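Local coordinates for protein peptide chain release factor RF2 (Thermus thermophilus, PDB 2IHR) that directs termination of translation at UGA and UAA stop codons, releasing the finished polypeptide from the ribosome, at residues R138-F143 / S181-V186; D155-P160 / I164-I169. All coordinates share one frame; numbering follows the deposited sequence.

How the contacts relate
Both contacts reach the same mixed sheet: contact 2 is part of it, while contact 1 ties helix 127-145 to the turn leading into strand 185-190. Contact 2 pairs edge strand 150-158 with 164-172; strands 115-122 and 201-213 then lie between that hairpin and strand 185-190, whose entry makes contact 1. Their centres are 15 Å apart and their nearest atoms about 5 Å, so they do not touch. Helix 127-145 connects them: Tyr-140 on it makes contact 1, while Leu-137 and Ala-133 reach Leu-156 and Ile-164 of contact 2. Gln-240 of the GGQ motif belongs to neither contact; in sequence it falls between strands 227-232 and 248-253 of a separate three-stranded sheet.

Contact 1: R138-F143 / S181-V186; sequences RMYTRF and SPEAGV
A side-chain hydrogen bond from a helix to the entry of a sheet strand joins Tyr-140, on helix 127-145, to Glu-183, in the short 3-10 turn 181-183 that leads into strand 185-190. Tyr-140 OH donates to Glu-183 OE1 at 2.9 Å. Since the nearest CA atoms, those of Tyr-140 and Glu-183, are 9.8 Å apart, the two side chains bridge the gap themselves. Tyr-140 has its CG anti to the carbonyl carbon (chi1 -67°), which aims the ring from the helix at the turn. Glu-183 OE1 lies at the ring edge, close to the ring plane, and is also 3.6 Å from Tyr-140 CE1. The hydroxyl meets OE1 on its anti side and 16° out of the carboxylate plane; ring and carboxylate planes are themselves turned 66° apart. Glu-183 CG lies 4.1 Å from Tyr-140 CE1, and the bend at chi2 beyond it sets the direction of the carboxylate.

In the alpha/beta layering of this domain the helix lies against the mixed sheet, and the Tyr-140 ring fills part of the interface, touching Val-208 of strand 201-213 and Leu-180 of helix 176-180. Met-139 CE sits over one ring face, 3.4 Å above its plane and displaced toward the rim. Both touching residues are buried, so the carboxylate needs polar partners: OE1 accepts the hydrogen bond from the tyrosine hydroxyl, while OE2 forms a salt bridge with Arg-312 at the start of strand 312-315. That second partner would be expected to favour the ionised form of the acid.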
loop_
_atom_site.group_PDB
_atom_site.type_symbol
_atom_site.label_atom_id
_atom_site.label_comp_id
_atom_site.label_asym_id
_atom_site.label_seq_id
_atom_site.Cartn_x
_atom_site.Cartn_y
_atom_site.Cartn_z
ATOM N N ARG A 138 13.141 8.657 -1.216
ATOM C CA ARG A 138 12.811 10.036 -0.922
ATOM C C ARG A 138 11.354 10.276 -1.410
ATOM O O ARG A 138 10.531 10.966 -0.752
ATOM C CB ARG A 138 13.795 10.905 -1.683
ATOM C CG ARG A 138 14.224 12.191 -1.005
ATOM C CD ARG A 138 15.703 12.119 -0.668
ATOM N NE ARG A 138 16.501 11.982 -1.877
ATOM C CZ ARG A 138 17.827 11.911 -1.907
ATOM N NH1 ARG A 138 18.537 11.964 -0.780
ATOM N NH2 ARG A 138 18.439 11.785 -3.077
ATOM N N MET A 139 11.018 9.691 -2.562
ATOM C CA MET A 139 9.690 9.877 -3.075
ATOM C C MET A 139 8.675 9.335 -2.110
ATOM O O MET A 139 7.742 10.037 -1.726
ATOM C CB MET A 139 9.539 9.199 -4.409
ATOM C CG MET A 139 8.175 9.315 -5.064
ATOM S SD MET A 139 8.143 8.524 -6.697
ATOM C CE MET A 139 7.973 6.981 -6.227
ATOM N N TYR A 140 8.836 8.087 -1.706
ATOM C CA TYR A 140 7.881 7.493 -0.771
ATOM C C TYR A 140 7.947 8.134 0.623
ATOM O O TYR A 140 6.971 8.181 1.350
ATOM C CB TYR A 140 8.133 5.981 -0.691
ATOM C CG TYR A 140 7.803 5.274 -1.977
ATOM C CD1 TYR A 140 6.544 5.367 -2.520
ATOM C CD2 TYR A 140 8.773 4.575 -2.693
ATOM C CE1 TYR A 140 6.243 4.819 -3.740
ATOM C CE2 TYR A 140 8.473 3.993 -3.929
ATOM C CZ TYR A 140 7.209 4.132 -4.450
ATOM O OH TYR A 140 6.901 3.653 -5.716
ATOM N N THR A 141 9.107 8.642 0.999
ATOM C CA THR A 141 9.214 9.253 2.306
ATOM C C THR A 141 8.462 10.568 2.234
ATOM O O THR A 141 7.701 10.887 3.124
ATOM C CB THR A 141 10.683 9.472 2.689
ATOM O OG1 THR A 141 11.277 8.208 2.995
ATOM C CG2 THR A 141 10.788 10.303 3.913
ATOM N N ARG A 142 8.661 11.325 1.157
ATOM C CA ARG A 142 7.927 12.584 1.007
ATOM C C ARG A 142 6.438 12.266 0.886
ATOM O O ARG A 142 5.591 13.041 1.344
ATOM C CB ARG A 142 8.362 13.386 -0.251
ATOM C CG ARG A 142 9.710 14.081 -0.193
ATOM C CD ARG A 142 9.643 15.352 0.704
ATOM N NE ARG A 142 8.834 16.405 0.105
ATOM C CZ ARG A 142 7.603 16.717 0.493
ATOM N NH1 ARG A 142 7.063 16.062 1.520
ATOM N NH2 ARG A 142 6.868 17.602 -0.217
ATOM N N PHE A 143 6.115 11.139 0.258
ATOM C CA PHE A 143 4.712 10.769 0.086
ATOM C C PHE A 143 4.057 10.594 1.441
ATOM O O PHE A 143 2.965 11.101 1.693
ATOM C CB PHE A 143 4.570 9.464 -0.680
ATOM C CG PHE A 143 3.187 8.896 -0.620
ATOM C CD1 PHE A 143 2.125 9.534 -1.271
ATOM C CD2 PHE A 143 2.920 7.775 0.148
ATOM C CE1 PHE A 143 0.807 9.069 -1.148
ATOM C CE2 PHE A 143 1.599 7.287 0.286
ATOM C CZ PHE A 143 0.546 7.945 -0.364
ATOM N N SER A 181 0.116 -0.134 -1.900
ATOM C CA SER A 181 0.103 -1.441 -2.515
ATOM C C SER A 181 0.257 -1.508 -4.055
ATOM O O SER A 181 0.973 -2.358 -4.559
ATOM C CB SER A 181 -1.121 -2.239 -1.997
ATOM O OG SER A 181 -2.381 -1.832 -2.526
ATOM N N PRO A 182 -0.355 -0.585 -4.811
ATOM C CA PRO A 182 -0.223 -0.648 -6.267
ATOM C C PRO A 182 1.098 -0.113 -6.782
ATOM O O PRO A 182 1.291 0.073 -7.991
ATOM C CB PRO A 182 -1.376 0.208 -6.735
ATOM C CG PRO A 182 -1.403 1.306 -5.692
ATOM C CD PRO A 182 -1.264 0.510 -4.416
ATOM N N GLU A 183 2.013 0.134 -5.862
ATOM C CA GLU A 183 3.304 0.677 -6.213
ATOM C C GLU A 183 4.355 -0.419 -6.296
ATOM O O GLU A 183 5.467 -0.221 -6.804
ATOM C CB GLU A 183 3.696 1.708 -5.141
ATOM C CG GLU A 183 2.860 2.973 -5.173
ATOM C CD GLU A 183 3.090 3.807 -6.439
ATOM O OE1 GLU A 183 4.241 4.293 -6.644
ATOM O OE2 GLU A 183 2.116 3.965 -7.225
ATOM N N ALA A 184 4.023 -1.577 -5.741
ATOM C CA ALA A 184 4.940 -2.696 -5.783
ATOM C C ALA A 184 5.199 -3.052 -7.267
ATOM O O ALA A 184 4.285 -3.156 -8.072
ATOM C CB ALA A 184 4.327 -3.830 -5.057
ATOM N N GLY A 185 6.452 -3.209 -7.638
ATOM C CA GLY A 185 6.762 -3.530 -9.013
ATOM C C GLY A 185 8.116 -2.976 -9.364
ATOM O O GLY A 185 8.866 -2.556 -8.458
ATOM N N VAL A 186 8.450 -2.969 -10.654
ATOM C CA VAL A 186 9.745 -2.443 -11.086
ATOM C C VAL A 186 9.615 -1.001 -11.627
ATOM O O VAL A 186 8.685 -0.656 -12.354
ATOM C CB VAL A 186 10.407 -3.386 -12.146
ATOM C CG1 VAL A 186 11.771 -2.843 -12.566
ATOM C CG2 VAL A 186 10.588 -4.758 -11.550
#

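Contact 2: D155-P160 / I164-I169; sequences DLTPGP and IDYAQI
A classic beta bulge interrupts the antiparallel hairpin of strands 150-158 and 164-172: Asp-165 and Tyr-166 both face Thr-157. The evidence is the register, which steps by one residue between the Thr-157/Tyr-166 and Pro-158/Ile-164 pairs. Thr-157 O consequently receives two N-H groups, Tyr-166 N at 3.1 Å in the carbonyl plane on a lone pair, and Asp-165 N, which lies nearly in line with the C=O bond, beyond the oxygen; the latter bond is modelled unusually short, and its exact length is doubtful. Thr-157 N returns a bond to Tyr-166 O at 2.8 Å, bent to 135° at the hydrogen and arriving above the carbonyl plane. Beyond the bulge, Asp-155 and Gln-168 form a regular hydrogen-bonded pair.

One face of the hairpin is apolar. With CG of Leu-156 anti to N (chi1 -176°), its CD1 branch reaches across to Ala-167 CB at 3.7 Å and Ile-164 CG2 at 4.0 Å, beneath Leu-137 and Ala-133 of helix 127-145. The other face carries Asp-155, Thr-157, Tyr-166 and Gln-168. There Thr-157 OG1 lies 3.8 Å from Tyr-166 CB, and the tyrosine ring, extended at chi1 173°, slants toward Asp-155, whose OD2 is 4.1 Å from Tyr-166 CE1.

Asp-165 CB packs 4.1 Å from Thr-157 CG2; a glycine here would keep the backbone N-H but would probably leave that methyl without its mate and the bulge freer to turn.

Chemically, the bulge places two donors on one carbonyl oxygen, so the N-H groups of both Asp-165 and Tyr-166 are satisfied by Thr-157 O despite the shifted register.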
loop_
_atom_site.group_PDB
_atom_site.type_symbol
_atom_site.label_atom_id
_atom_site.label_comp_id
_atom_site.label_asym_id
_atom_site.label_seq_id
_atom_site.Cartn_x
_atom_site.Cartn_y
_atom_site.Cartn_z
ATOM N N ASP A 155 15.729 -0.259 8.015
ATOM C CA ASP A 155 17.131 -0.513 7.714
ATOM C C ASP A 155 17.494 0.262 6.461
ATOM O O ASP A 155 16.645 0.538 5.645
ATOM C CB ASP A 155 17.340 -2.033 7.515
ATOM C CG ASP A 155 18.819 -2.443 7.512
ATOM O OD1 ASP A 155 19.627 -1.807 8.216
ATOM O OD2 ASP A 155 19.175 -3.420 6.822
ATOM N N LEU A 156 18.764 0.584 6.297
ATOM C CA LEU A 156 19.178 1.345 5.141
ATOM C C LEU A 156 20.632 1.047 4.795
ATOM O O LEU A 156 21.527 1.568 5.447
ATOM C CB LEU A 156 18.995 2.822 5.486
ATOM C CG LEU A 156 19.210 3.998 4.543
ATOM C CD1 LEU A 156 18.157 4.025 3.461
ATOM C CD2 LEU A 156 19.094 5.256 5.369
ATOM N N THR A 157 20.877 0.212 3.785
ATOM C CA THR A 157 22.260 -0.101 3.373
ATOM C C THR A 157 22.760 0.824 2.263
ATOM O O THR A 157 22.257 0.767 1.141
ATOM C CB THR A 157 22.409 -1.482 2.759
ATOM O OG1 THR A 157 21.839 -2.478 3.609
ATOM C CG2 THR A 157 23.862 -1.764 2.537
ATOM N N PRO A 158 23.766 1.667 2.544
ATOM C CA PRO A 158 24.289 2.575 1.516
ATOM C C PRO A 158 25.026 1.810 0.433
ATOM O O PRO A 158 25.500 0.701 0.677
ATOM C CB PRO A 158 25.214 3.481 2.299
ATOM C CG PRO A 158 25.758 2.544 3.356
ATOM C CD PRO A 158 24.480 1.859 3.816
ATOM N N GLY A 159 25.130 2.426 -0.745
ATOM C CA GLY A 159 25.772 1.797 -1.890
ATOM C C GLY A 159 27.274 1.960 -1.957
ATOM O O GLY A 159 27.831 2.893 -1.350
ATOM N N PRO A 160 27.969 1.069 -2.695
ATOM C CA PRO A 160 29.428 1.185 -2.785
ATOM C C PRO A 160 29.897 2.599 -3.051
ATOM O O PRO A 160 30.511 3.220 -2.182
ATOM C CB PRO A 160 29.815 0.193 -3.900
ATOM C CG PRO A 160 28.497 -0.258 -4.515
ATOM C CD PRO A 160 27.481 -0.109 -3.433
ATOM N N ILE A 164 21.779 4.164 -2.317
ATOM C CA ILE A 164 21.595 3.035 -1.447
ATOM C C ILE A 164 21.601 1.681 -2.135
ATOM O O ILE A 164 21.301 1.582 -3.323
ATOM C CB ILE A 164 20.291 3.210 -0.670
ATOM C CG1 ILE A 164 19.093 3.268 -1.647
ATOM C CG2 ILE A 164 20.438 4.437 0.231
ATOM C CD1 ILE A 164 17.747 3.165 -0.995
ATOM N N ASP A 165 21.950 0.644 -1.374
ATOM C CA ASP A 165 21.993 -0.707 -1.900
ATOM C C ASP A 165 20.801 -1.485 -1.422
ATOM O O ASP A 165 20.494 -2.580 -1.927
ATOM C CB ASP A 165 23.256 -1.422 -1.476
ATOM C CG ASP A 165 24.270 -1.507 -2.588
ATOM O OD1 ASP A 165 23.918 -1.942 -3.715
ATOM O OD2 ASP A 165 25.430 -1.140 -2.322
ATOM N N TYR A 166 20.116 -0.897 -0.453
ATOM C CA TYR A 166 18.928 -1.503 0.107
ATOM C C TYR A 166 18.302 -0.529 1.111
ATOM O O TYR A 166 18.992 0.291 1.740
ATOM C CB TYR A 166 19.323 -2.822 0.766
ATOM C CG TYR A 166 18.239 -3.530 1.550
ATOM C CD1 TYR A 166 17.812 -3.032 2.792
ATOM C CD2 TYR A 166 17.593 -4.667 1.028
ATOM C CE1 TYR A 166 16.771 -3.629 3.492
ATOM C CE2 TYR A 166 16.534 -5.284 1.725
ATOM C CZ TYR A 166 16.130 -4.744 2.959
ATOM O OH TYR A 166 15.065 -5.275 3.660
ATOM N N ALA A 167 16.986 -0.591 1.237
ATOM C CA ALA A 167 16.281 0.266 2.178
ATOM C C ALA A 167 14.966 -0.401 2.430
ATOM O O ALA A 167 14.421 -1.026 1.535
ATOM C CB ALA A 167 16.067 1.660 1.598
ATOM N N GLN A 168 14.485 -0.304 3.669
ATOM C CA GLN A 168 13.203 -0.883 4.070
ATOM C C GLN A 168 12.535 -0.056 5.166
ATOM O O GLN A 168 13.061 0.093 6.260
ATOM C CB GLN A 168 13.383 -2.310 4.563
ATOM C CG GLN A 168 12.102 -2.862 5.127
ATOM C CD GLN A 168 12.269 -4.256 5.599
ATOM O OE1 GLN A 168 12.915 -4.509 6.628
ATOM N NE2 GLN A 168 11.714 -5.196 4.841
ATOM N N ILE A 169 11.351 0.460 4.854
ATOM C CA ILE A 169 10.624 1.297 5.784
ATOM C C ILE A 169 9.258 0.784 6.214
ATOM O O ILE A 169 8.676 -0.127 5.610
ATOM C CB ILE A 169 10.458 2.699 5.220
ATOM C CG1 ILE A 169 9.489 2.686 4.025
ATOM C CG2 ILE A 169 11.819 3.224 4.811
ATOM C CD1 ILE A 169 9.044 4.117 3.517
#